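Local coordinates for protein LEC-6 (Caenorhabditis elegans, PDB 3VV1) that binds galactose-containing glycans as a galectin, with a preference for fucose-containing saccharides such as the galactose-1,4-fucose unit, at residues G82-N87 / A128-F133; L73-R78 / Y110-V115; S96-A101 / V134-S139. All blocks are in the same frame, centred on the assembly; numbering follows the deposited sequence.

Interaction 1 of 3, residues G82-N87 / A128-F133; sequences GAVVNN and AHFADF. With GAL (beta-D-galactopyranose), chain C.
Val84 meets the rim of Phe130 head-on: its CB lies near the ring plane, 4.1 Å from Phe130 CZ, and its two methyls flank the same edge of the ring. Val85 faces the sugar side, where it packs on Arg78 and Glu97. Asn86 again turns its CB to the partner strand, 3.8 Å from Phe133 CD1, while its amide reaches across through a water. Asn86 ND2 gives a hydrogen bond of 3.0 Å to that water, which in turn donates to Asp132 O. The strands 83-87 and 128-133 belong to the two different sheets of the galectin beta-sandwich and run nearly parallel, 16° apart, with axes 9.1 Å from each other; they meet mainly through side chains, with Val84 and Asn86 facing the sandwich interior. At Asn87 the backbone touches Phe133, with O 3.9 Å from CZ, but the side chain leaves on the other side. Its CG stands anti to the backbone N (chi1 -153°), and ND2 gives galactose O6 a nearly straight hydrogen bond of 2.9 Å, at 173°. Asn87 OD1 accepts from Arg136 NH1 and ND2 also bonds Gln95 O, fixing the rotation of the amide.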
loop_
_atom_site.group_PDB
_atom_site.type_symbol
_atom_site.label_atom_id
_atom_site.label_comp_id
_atom_site.label_asym_id
_atom_site.label_seq_id
_atom_site.Cartn_x
_atom_site.Cartn_y
_atom_site.Cartn_z
ATOM N N GLY A 82 -1.433 -34.523 -2.955
ATOM C CA GLY A 82 -2.243 -34.279 -4.164
ATOM C C GLY A 82 -3.569 -33.577 -3.841
ATOM O O GLY A 82 -4.618 -33.967 -4.349
ATOM N N ALA A 83 -3.510 -32.507 -3.036
ATOM C CA ALA A 83 -4.721 -31.827 -2.615
ATOM C C ALA A 83 -4.437 -30.416 -2.257
ATOM O O ALA A 83 -3.283 -30.074 -1.943
ATOM C CB ALA A 83 -5.311 -32.518 -1.390
ATOM N N VAL A 84 -5.487 -29.596 -2.297
ATOM C CA VAL A 84 -5.509 -28.333 -1.527
ATOM C C VAL A 84 -6.321 -28.514 -0.282
ATOM O O VAL A 84 -7.401 -29.103 -0.346
ATOM C CB VAL A 84 -6.045 -27.142 -2.389
ATOM C CG1 VAL A 84 -6.440 -25.978 -1.507
ATOM C CG2 VAL A 84 -4.950 -26.696 -3.354
ATOM N N VAL A 85 -5.800 -28.049 0.874
ATOM C CA VAL A 85 -6.555 -28.122 2.134
ATOM C C VAL A 85 -6.802 -26.694 2.578
ATOM O O VAL A 85 -5.836 -25.931 2.679
ATOM C CB VAL A 85 -5.779 -28.871 3.219
ATOM C CG1 VAL A 85 -6.519 -28.761 4.566
ATOM C CG2 VAL A 85 -5.667 -30.345 2.780
ATOM N N ASN A 86 -8.054 -26.306 2.787
ATOM C CA ASN A 86 -8.355 -25.030 3.402
ATOM C C ASN A 86 -8.812 -25.248 4.837
ATOM O O ASN A 86 -9.534 -26.194 5.154
ATOM C CB ASN A 86 -9.528 -24.373 2.677
ATOM C CG ASN A 86 -9.148 -23.830 1.306
ATOM O OD1 ASN A 86 -7.994 -23.519 1.063
ATOM N ND2 ASN A 86 -10.137 -23.651 0.432
ATOM N N ASN A 87 -8.332 -24.399 5.723
ATOM C CA ASN A 87 -8.818 -24.461 7.098
ATOM C C ASN A 87 -8.630 -23.108 7.743
ATOM O O ASN A 87 -8.294 -22.106 7.081
ATOM C CB ASN A 87 -8.018 -25.537 7.906
ATOM C CG ASN A 87 -8.785 -26.143 9.066
ATOM O OD1 ASN A 87 -9.813 -25.613 9.457
ATOM N ND2 ASN A 87 -8.271 -27.220 9.636
ATOM N N ALA A 128 -10.183 -18.787 -13.460
ATOM C CA ALA A 128 -11.335 -19.695 -13.297
ATOM C C ALA A 128 -11.629 -19.920 -11.825
ATOM O O ALA A 128 -10.716 -20.027 -10.973
ATOM C CB ALA A 128 -11.079 -21.033 -13.940
ATOM N N HIS A 129 -12.907 -19.964 -11.493
ATOM C CA HIS A 129 -13.270 -20.249 -10.112
ATOM C C HIS A 129 -12.761 -21.618 -9.695
ATOM O O HIS A 129 -12.962 -22.612 -10.402
ATOM C CB HIS A 129 -14.782 -20.191 -9.934
ATOM C CG HIS A 129 -15.214 -20.400 -8.522
ATOM N ND1 HIS A 129 -15.592 -21.634 -8.018
ATOM C CD2 HIS A 129 -15.303 -19.491 -7.468
ATOM C CE1 HIS A 129 -15.893 -21.471 -6.703
ATOM N NE2 HIS A 129 -15.738 -20.177 -6.377
ATOM N N PHE A 130 -12.096 -21.660 -8.551
ATOM C CA PHE A 130 -11.532 -22.918 -8.019
ATOM C C PHE A 130 -12.340 -23.405 -6.812
ATOM O O PHE A 130 -12.750 -24.586 -6.766
ATOM C CB PHE A 130 -10.056 -22.697 -7.646
ATOM C CG PHE A 130 -9.483 -23.845 -6.874
ATOM C CD1 PHE A 130 -9.315 -25.106 -7.475
ATOM C CD2 PHE A 130 -9.148 -23.680 -5.547
ATOM C CE1 PHE A 130 -8.814 -26.163 -6.740
ATOM C CE2 PHE A 130 -8.712 -24.767 -4.791
ATOM C CZ PHE A 130 -8.514 -26.006 -5.415
ATOM N N ALA A 131 -12.550 -22.535 -5.814
ATOM C CA ALA A 131 -13.298 -22.989 -4.632
ATOM C C ALA A 131 -13.794 -21.782 -3.873
ATOM O O ALA A 131 -13.196 -20.719 -3.949
ATOM C CB ALA A 131 -12.376 -23.793 -3.691
ATOM N N ASP A 132 -14.862 -21.972 -3.124
ATOM C CA ASP A 132 -15.266 -21.034 -2.096
ATOM C C ASP A 132 -14.868 -21.543 -0.714
ATOM O O ASP A 132 -14.845 -22.790 -0.452
ATOM C CB ASP A 132 -16.774 -20.887 -2.107
ATOM C CG ASP A 132 -17.261 -19.880 -3.146
ATOM O OD1 ASP A 132 -16.478 -19.225 -3.857
ATOM O OD2 ASP A 132 -18.509 -19.734 -3.219
ATOM N N PHE A 133 -14.557 -20.590 0.185
ATOM C CA PHE A 133 -14.335 -20.920 1.586
ATOM C C PHE A 133 -15.300 -20.038 2.369
ATOM O O PHE A 133 -15.247 -18.820 2.276
ATOM C CB PHE A 133 -12.884 -20.590 1.986
ATOM C CG PHE A 133 -12.582 -20.904 3.418
ATOM C CD1 PHE A 133 -12.468 -22.211 3.821
ATOM C CD2 PHE A 133 -12.455 -19.874 4.359
ATOM C CE1 PHE A 133 -12.173 -22.508 5.160
ATOM C CE2 PHE A 133 -12.158 -20.157 5.683
ATOM C CZ PHE A 133 -12.033 -21.485 6.092
HETATM C C1 GAL C . -2.130 -30.002 9.396
HETATM C C2 GAL C . -0.804 -29.311 8.953
HETATM C C3 GAL C . -0.891 -27.848 9.174
HETATM C C4 GAL C . -2.156 -27.303 8.492
HETATM C C5 GAL C . -3.370 -28.105 8.988
HETATM C C6 GAL C . -4.682 -27.593 8.350
HETATM O O2 GAL C . 0.249 -29.847 9.722
HETATM O O3 GAL C . 0.254 -27.196 8.559
HETATM O O4 GAL C . -2.026 -27.412 7.056
HETATM O O5 GAL C . -3.226 -29.443 8.667
HETATM O O6 GAL C . -5.779 -28.383 8.848
HETATM O O HOH W 1 -12.977 -24.410 0.904
#

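Interaction 2 of 3, residues L73-R78 / Y110-V115; sequences LHFNAR and YTLEFV. With GAL (beta-D-galactopyranose), chain C; FUC (alpha-L-fucopyranose), chain B.
With CG anti to the backbone N (chi1 171°), the Phe75 ring is carried straight out from its strand, whereas CG of Phe114 lies beside its own backbone N (chi1 -62°) and the ring swings across to meet it. The result is a T-shaped stack: the edge of Phe114 points at the face of Phe75, the planes are 89° apart and the centroids 5.3 Å. Phe114 CZ stands over the rim of that face, 3.8 Å from Phe75 CG. Leu73 and Leu112 close in beside the pair. Leu73 CD2 touches Phe114 CE2 at 3.9 Å, and Leu112, coming from the opposite direction to Phe75, sets CD2 3.8 Å from Phe75 CE2.

His74, Asn76 and Arg78 face the other way, onto the sugar. His74 NE2 shares a 2.7 Å hydrogen bond with galactose O4, its ring edge toward the hydroxyl, and ND1 is held by Asn64. The extended Arg78 side chain presents its guanidinium edge to both sugars: NH2 donates to galactose O4 and NH1 to fucose O3 (2.9 Å). Asn76 OD1 holds the NE edge of the guanidinium, beside galactose O4, accepting from Arg78 NE at 2.8 Å with the donor above the carbonyl plane.

One strand thus serves core and binding site with alternate residues. Strand 71-78 lies between strands 60-66 and 83-90 in one sheet, strand 110-117 between 46-54 and 120-125 in the other, and Phe104 of a loop also packs on Phe75.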
loop_
_atom_site.group_PDB
_atom_site.type_symbol
_atom_site.label_atom_id
_atom_site.label_comp_id
_atom_site.label_asym_id
_atom_site.label_seq_id
_atom_site.Cartn_x
_atom_site.Cartn_y
_atom_site.Cartn_z
ATOM N N LEU A 73 -8.159 -17.776 6.966
ATOM C CA LEU A 73 -8.027 -18.797 5.937
ATOM C C LEU A 73 -6.602 -19.225 5.775
ATOM O O LEU A 73 -5.694 -18.382 5.616
ATOM C CB LEU A 73 -8.548 -18.265 4.594
ATOM C CG LEU A 73 -8.262 -19.170 3.381
ATOM C CD1 LEU A 73 -8.929 -20.557 3.456
ATOM C CD2 LEU A 73 -8.720 -18.487 2.115
ATOM N N HIS A 74 -6.387 -20.553 5.879
ATOM C CA HIS A 74 -5.099 -21.166 5.586
ATOM C C HIS A 74 -5.385 -21.947 4.329
ATOM O O HIS A 74 -6.177 -22.893 4.342
ATOM C CB HIS A 74 -4.753 -22.094 6.779
ATOM C CG HIS A 74 -3.608 -23.068 6.521
ATOM N ND1 HIS A 74 -2.306 -22.683 6.597
ATOM C CD2 HIS A 74 -3.595 -24.440 6.289
ATOM C CE1 HIS A 74 -1.488 -23.754 6.439
ATOM N NE2 HIS A 74 -2.281 -24.840 6.223
ATOM N N PHE A 75 -4.752 -21.556 3.226
ATOM C CA PHE A 75 -4.927 -22.207 1.910
ATOM C C PHE A 75 -3.630 -22.989 1.657
ATOM O O PHE A 75 -2.555 -22.379 1.524
ATOM C CB PHE A 75 -5.133 -21.090 0.860
ATOM C CG PHE A 75 -5.118 -21.595 -0.564
ATOM C CD1 PHE A 75 -6.319 -21.979 -1.186
ATOM C CD2 PHE A 75 -3.909 -21.683 -1.310
ATOM C CE1 PHE A 75 -6.345 -22.430 -2.497
ATOM C CE2 PHE A 75 -3.959 -22.157 -2.635
ATOM C CZ PHE A 75 -5.150 -22.499 -3.231
ATOM N N ASN A 76 -3.697 -24.312 1.669
ATOM C CA ASN A 76 -2.440 -25.117 1.677
ATOM C C ASN A 76 -2.425 -26.050 0.463
ATOM O O ASN A 76 -3.219 -26.977 0.366
ATOM C CB ASN A 76 -2.461 -25.915 2.966
ATOM C CG ASN A 76 -1.123 -26.624 3.316
ATOM O OD1 ASN A 76 -1.138 -27.545 4.135
ATOM N ND2 ASN A 76 0.026 -26.171 2.782
ATOM N N ALA A 77 -1.543 -25.769 -0.468
ATOM C CA ALA A 77 -1.315 -26.659 -1.591
ATOM C C ALA A 77 -0.370 -27.768 -1.126
ATOM O O ALA A 77 0.704 -27.482 -0.628
ATOM C CB ALA A 77 -0.650 -25.846 -2.733
ATOM N N ARG A 78 -0.748 -29.027 -1.350
ATOM C CA ARG A 78 0.037 -30.183 -0.881
ATOM C C ARG A 78 0.360 -31.097 -2.075
ATOM O O ARG A 78 -0.502 -31.856 -2.562
ATOM C CB ARG A 78 -0.780 -30.953 0.188
ATOM C CG ARG A 78 -1.153 -30.075 1.384
ATOM C CD ARG A 78 -1.835 -30.945 2.426
ATOM N NE ARG A 78 -2.080 -30.175 3.647
ATOM C CZ ARG A 78 -2.593 -30.701 4.757
ATOM N NH1 ARG A 78 -2.934 -32.006 4.788
ATOM N NH2 ARG A 78 -2.760 -29.949 5.840
ATOM N N TYR A 110 1.161 -19.523 -11.958
ATOM C CA TYR A 110 -0.293 -19.387 -11.733
ATOM C C TYR A 110 -0.603 -18.010 -11.207
ATOM O O TYR A 110 0.135 -17.445 -10.370
ATOM C CB TYR A 110 -0.774 -20.409 -10.648
ATOM C CG TYR A 110 -0.562 -21.815 -11.151
ATOM C CD1 TYR A 110 -1.522 -22.437 -11.906
ATOM C CD2 TYR A 110 0.642 -22.515 -10.898
ATOM C CE1 TYR A 110 -1.329 -23.686 -12.446
ATOM C CE2 TYR A 110 0.847 -23.766 -11.417
ATOM C CZ TYR A 110 -0.130 -24.355 -12.221
ATOM O OH TYR A 110 0.070 -25.604 -12.747
ATOM N N THR A 111 -1.753 -17.497 -11.626
ATOM C CA THR A 111 -2.340 -16.343 -11.027
ATOM C C THR A 111 -3.427 -16.811 -10.072
ATOM O O THR A 111 -4.406 -17.444 -10.480
ATOM C CB THR A 111 -2.890 -15.391 -12.084
ATOM O OG1 THR A 111 -1.816 -14.851 -12.863
ATOM C CG2 THR A 111 -3.677 -14.219 -11.404
ATOM N N LEU A 112 -3.207 -16.547 -8.797
ATOM C CA LEU A 112 -4.132 -17.034 -7.707
ATOM C C LEU A 112 -4.749 -15.846 -7.052
ATOM O O LEU A 112 -4.050 -14.913 -6.628
ATOM C CB LEU A 112 -3.305 -17.846 -6.686
ATOM C CG LEU A 112 -4.023 -18.268 -5.393
ATOM C CD1 LEU A 112 -5.110 -19.258 -5.785
ATOM C CD2 LEU A 112 -2.994 -18.919 -4.401
ATOM N N GLU A 113 -6.072 -15.829 -7.053
ATOM C CA GLU A 113 -6.770 -14.666 -6.459
ATOM C C GLU A 113 -7.728 -15.110 -5.385
ATOM O O GLU A 113 -8.403 -16.124 -5.525
ATOM C CB GLU A 113 -7.519 -13.915 -7.544
ATOM C CG GLU A 113 -6.599 -13.436 -8.624
ATOM C CD GLU A 113 -7.401 -12.836 -9.754
ATOM O OE1 GLU A 113 -7.760 -11.606 -9.658
ATOM O OE2 GLU A 113 -7.750 -13.606 -10.730
ATOM N N PHE A 114 -7.818 -14.308 -4.328
ATOM C CA PHE A 114 -8.796 -14.497 -3.267
ATOM C C PHE A 114 -9.669 -13.218 -3.276
ATOM O O PHE A 114 -9.155 -12.096 -3.355
ATOM C CB PHE A 114 -8.075 -14.546 -1.913
ATOM C CG PHE A 114 -7.089 -15.712 -1.780
ATOM C CD1 PHE A 114 -5.795 -15.616 -2.305
ATOM C CD2 PHE A 114 -7.505 -16.942 -1.226
ATOM C CE1 PHE A 114 -4.894 -16.730 -2.239
ATOM C CE2 PHE A 114 -6.603 -18.027 -1.098
ATOM C CZ PHE A 114 -5.297 -17.906 -1.611
ATOM N N VAL A 115 -10.970 -13.410 -3.113
ATOM C CA VAL A 115 -11.914 -12.260 -3.121
ATOM C C VAL A 115 -12.833 -12.469 -1.936
ATOM O O VAL A 115 -13.477 -13.528 -1.823
ATOM C CB VAL A 115 -12.770 -12.172 -4.394
ATOM C CG1 VAL A 115 -13.607 -10.849 -4.362
ATOM C CG2 VAL A 115 -11.856 -12.215 -5.613
HETATM C C1 GAL C . -2.130 -30.002 9.396
HETATM C C2 GAL C . -0.804 -29.311 8.953
HETATM C C3 GAL C . -0.891 -27.848 9.174
HETATM C C4 GAL C . -2.156 -27.303 8.492
HETATM C C5 GAL C . -3.370 -28.105 8.988
HETATM C C6 GAL C . -4.682 -27.593 8.350
HETATM O O2 GAL C . 0.249 -29.847 9.722
HETATM O O3 GAL C . 0.254 -27.196 8.559
HETATM O O4 GAL C . -2.026 -27.412 7.056
HETATM O O5 GAL C . -3.226 -29.443 8.667
HETATM O O6 GAL C . -5.779 -28.383 8.848
HETATM C C1 FUC B . -1.501 -34.493 8.365
HETATM C C2 FUC B . -2.622 -33.859 7.424
HETATM C C3 FUC B . -3.714 -33.118 8.262
HETATM C C4 FUC B . -3.151 -32.317 9.470
HETATM C C5 FUC B . -2.576 -33.285 10.521
HETATM C C6 FUC B . -2.020 -32.420 11.635
HETATM O O1 FUC B . -1.342 -35.879 8.107
HETATM O O2 FUC B . -3.192 -34.771 6.314
HETATM O O3 FUC B . -4.273 -32.235 7.360
HETATM O O4 FUC B . -2.062 -31.363 9.007
HETATM O O5 FUC B . -1.498 -34.055 9.861
#

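Interaction 3 of 3, residues S96-A101 / V134-S139; sequences SEDRHA and VERTPS. With FUC (alpha-L-fucopyranose), chain B; GAL (beta-D-galactopyranose), chain C.
Arg136 grips the backbone carbonyl of Ser96 with the end of its guanidinium, and this is the close part of the contact. NH2 lies 2.8 Å and NH1 3.0 Å from Ser96 O, so one oxygen accepts two hydrogen bonds near the guanidinium plane. Both are bent, as sharing a single acceptor between two nitrogens requires. A kink at chi2 (119°) in the arginine chain turns the group toward the 96-101 segment, and NH1 has further partners in Ser88 OG and Asn87 OD1.

Toward solvent the link slackens. The salt bridge from Asp98 OD1 to Arg136 NH2 is long, 3.7 Å, and the carboxylate and guanidinium planes are 77° apart. Water fills in the rest: one molecule donates to Asp98 OD1 and accepts from Arg136 NH2, and another donates to Asp98 OD2 and accepts from Val134 N. Asp98 is thus tied to the 134-139 loop largely through solvent.

Between Ser96 and Asp98, Glu97 starts away from the loop, and its extended chain brings the carboxylate to the glycan. Its OE2 accepts from galactose O6 at 2.6 Å and, by a very short bond, from fucose O3, so a single carboxylate oxygen spans both sugars. The other oxygen, OE1, is engaged on its syn side by Arg99 NH1, a salt bridge of 3.1 Å that probably steadies the carboxylate, and Arg99 also pairs with Glu81. This belongs to the carbohydrate-binding face of a galectin, where Glu97 and Arg78 bond the fucose as well as the galactose, with Arg99 beside them.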
loop_
_atom_site.group_PDB
_atom_site.type_symbol
_atom_site.label_atom_id
_atom_site.label_comp_id
_atom_site.label_asym_id
_atom_site.label_seq_id
_atom_site.Cartn_x
_atom_site.Cartn_y
_atom_site.Cartn_z
ATOM N N SER A 96 -12.391 -27.463 10.957
ATOM C CA SER A 96 -12.605 -28.541 9.976
ATOM C C SER A 96 -11.930 -28.239 8.643
ATOM O O SER A 96 -12.062 -27.108 8.109
ATOM C CB SER A 96 -14.134 -28.651 9.717
ATOM O OG SER A 96 -14.289 -29.874 9.039
ATOM N N GLU A 97 -11.235 -29.232 8.076
ATOM C CA GLU A 97 -10.605 -29.018 6.784
ATOM C C GLU A 97 -11.646 -29.125 5.639
ATOM O O GLU A 97 -12.539 -30.007 5.656
ATOM C CB GLU A 97 -9.530 -30.067 6.522
ATOM C CG GLU A 97 -8.356 -29.891 7.458
ATOM C CD GLU A 97 -7.278 -30.961 7.248
ATOM O OE1 GLU A 97 -7.553 -32.005 6.608
ATOM O OE2 GLU A 97 -6.186 -30.751 7.791
ATOM N N ASP A 98 -11.482 -28.245 4.652
ATOM C CA ASP A 98 -12.118 -28.434 3.340
ATOM C C ASP A 98 -11.035 -28.966 2.423
ATOM O O ASP A 98 -9.959 -28.317 2.288
ATOM C CB ASP A 98 -12.637 -27.133 2.708
ATOM C CG ASP A 98 -13.812 -26.518 3.430
ATOM O OD1 ASP A 98 -14.517 -27.231 4.189
ATOM O OD2 ASP A 98 -14.042 -25.300 3.165
ATOM N N ARG A 99 -11.290 -30.077 1.750
ATOM C CA ARG A 99 -10.280 -30.643 0.852
ATOM C C ARG A 99 -10.722 -30.508 -0.587
ATOM O O ARG A 99 -11.862 -30.834 -0.907
ATOM C CB ARG A 99 -10.010 -32.096 1.206
ATOM C CG ARG A 99 -9.416 -32.153 2.613
ATOM C CD ARG A 99 -8.906 -33.502 3.099
ATOM N NE ARG A 99 -7.672 -33.885 2.437
ATOM C CZ ARG A 99 -6.461 -33.948 3.014
ATOM N NH1 ARG A 99 -6.243 -33.617 4.278
ATOM N NH2 ARG A 99 -5.453 -34.321 2.289
ATOM N N HIS A 100 -9.810 -30.108 -1.471
ATOM C CA HIS A 100 -10.081 -29.896 -2.913
ATOM C C HIS A 100 -8.987 -30.566 -3.688
ATOM O O HIS A 100 -7.920 -30.946 -3.122
ATOM C CB HIS A 100 -10.024 -28.381 -3.209
ATOM C CG HIS A 100 -11.041 -27.630 -2.419
ATOM N ND1 HIS A 100 -12.347 -27.598 -2.784
ATOM C CD2 HIS A 100 -10.918 -26.863 -1.263
ATOM C CE1 HIS A 100 -13.029 -26.831 -1.889
ATOM N NE2 HIS A 100 -12.169 -26.399 -0.946
ATOM N N ALA A 101 -9.215 -30.686 -4.965
ATOM C CA ALA A 101 -8.150 -31.147 -5.853
ATOM C C ALA A 101 -7.039 -30.101 -5.847
ATOM O O ALA A 101 -7.228 -28.925 -5.444
ATOM C CB ALA A 101 -8.684 -31.357 -7.259
ATOM N N VAL A 134 -16.157 -20.634 3.170
ATOM C CA VAL A 134 -17.086 -19.853 3.997
ATOM C C VAL A 134 -16.362 -19.542 5.303
ATOM O O VAL A 134 -16.058 -20.489 6.092
ATOM C CB VAL A 134 -18.376 -20.669 4.238
ATOM C CG1 VAL A 134 -19.268 -19.952 5.256
ATOM C CG2 VAL A 134 -19.131 -20.929 2.923
ATOM N N GLU A 135 -16.035 -18.280 5.539
ATOM C CA GLU A 135 -15.186 -17.955 6.696
ATOM C C GLU A 135 -15.921 -18.266 8.032
ATOM O O GLU A 135 -17.177 -18.266 8.133
ATOM C CB GLU A 135 -14.685 -16.483 6.656
ATOM C CG GLU A 135 -15.802 -15.474 6.961
ATOM C CD GLU A 135 -15.425 -14.060 6.568
ATOM O OE1 GLU A 135 -14.734 -13.879 5.551
ATOM O OE2 GLU A 135 -15.869 -13.113 7.265
ATOM N N ARG A 136 -15.117 -18.598 9.027
ATOM C CA ARG A 136 -15.621 -18.990 10.336
ATOM C C ARG A 136 -15.362 -17.936 11.411
ATOM O O ARG A 136 -15.872 -18.050 12.521
ATOM C CB ARG A 136 -14.939 -20.334 10.692
ATOM C CG ARG A 136 -15.360 -21.508 9.835
ATOM C CD ARG A 136 -14.191 -22.061 9.098
ATOM N NE ARG A 136 -14.556 -23.199 8.287
ATOM C CZ ARG A 136 -13.735 -24.251 8.126
ATOM N NH1 ARG A 136 -12.575 -24.227 8.776
ATOM N NH2 ARG A 136 -14.079 -25.295 7.341
ATOM N N THR A 137 -14.582 -16.904 11.047
ATOM C CA THR A 137 -14.186 -15.750 11.898
ATOM C C THR A 137 -14.180 -14.549 10.927
ATOM O O THR A 137 -13.857 -14.750 9.764
ATOM C CB THR A 137 -12.772 -16.014 12.478
ATOM O OG1 THR A 137 -12.871 -17.175 13.337
ATOM C CG2 THR A 137 -12.379 -14.876 13.332
ATOM N N PRO A 138 -14.541 -13.314 11.394
ATOM C CA PRO A 138 -14.682 -12.234 10.428
ATOM C C PRO A 138 -13.375 -11.857 9.732
ATOM O O PRO A 138 -12.327 -11.564 10.387
ATOM C CB PRO A 138 -15.186 -11.047 11.276
ATOM C CG PRO A 138 -15.981 -11.732 12.350
ATOM C CD PRO A 138 -15.128 -12.949 12.693
ATOM N N SER A 139 -13.430 -11.804 8.414
ATOM C CA SER A 139 -12.266 -11.374 7.623
ATOM C C SER A 139 -11.999 -9.875 7.715
ATOM O O SER A 139 -10.899 -9.424 7.355
ATOM C CB SER A 139 -12.381 -11.806 6.173
ATOM O OG SER A 139 -13.608 -11.348 5.607
HETATM C C1 FUC B . -1.501 -34.493 8.365
HETATM C C2 FUC B . -2.622 -33.859 7.424
HETATM C C3 FUC B . -3.714 -33.118 8.262
HETATM C C4 FUC B . -3.151 -32.317 9.470
HETATM C C5 FUC B . -2.576 -33.285 10.521
HETATM C C6 FUC B . -2.020 -32.420 11.635
HETATM O O1 FUC B . -1.342 -35.879 8.107
HETATM O O2 FUC B . -3.192 -34.771 6.314
HETATM O O3 FUC B . -4.273 -32.235 7.360
HETATM O O4 FUC B . -2.062 -31.363 9.007
HETATM O O5 FUC B . -1.498 -34.055 9.861
HETATM C C1 GAL C . -2.130 -30.002 9.396
HETATM C C2 GAL C . -0.804 -29.311 8.953
HETATM C C3 GAL C . -0.891 -27.848 9.174
HETATM C C4 GAL C . -2.156 -27.303 8.492
HETATM C C5 GAL C . -3.370 -28.105 8.988
HETATM C C6 GAL C . -4.682 -27.593 8.350
HETATM O O2 GAL C . 0.249 -29.847 9.722
HETATM O O3 GAL C . 0.254 -27.196 8.559
HETATM O O4 GAL C . -2.026 -27.412 7.056
HETATM O O5 GAL C . -3.226 -29.443 8.667
HETATM O O6 GAL C . -5.779 -28.383 8.848
HETATM O O HOH W 2 -16.061 -23.444 3.536
HETATM O O HOH W 3 -16.617 -26.243 5.546
#

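From the N terminus, strand 73-78 comes first, then 82-87 and 96-101, followed by 110-115, 128-133 and 134-139. Interaction 2 closes a loop from 73-78 to 110-115, interaction 1 from 82-87 to 128-133 and interaction 3 from 96-101 to 134-139; every pair of them crosses and none nests. Interactions 1 and 2 tie the sandwich together from neighbouring strands 71-78 and 83-90, joined by backbone bonds such as Asn87 O to His74 N, to 110-117 and 128-134, which 120-125 separates in the other sheet. Interaction 3 adds strand 98-100, which pairs with 83-90 on the flank opposite 71-78, and the loop following 128-134. All three touch galactose; interactions 2 and 3 also touch fucose.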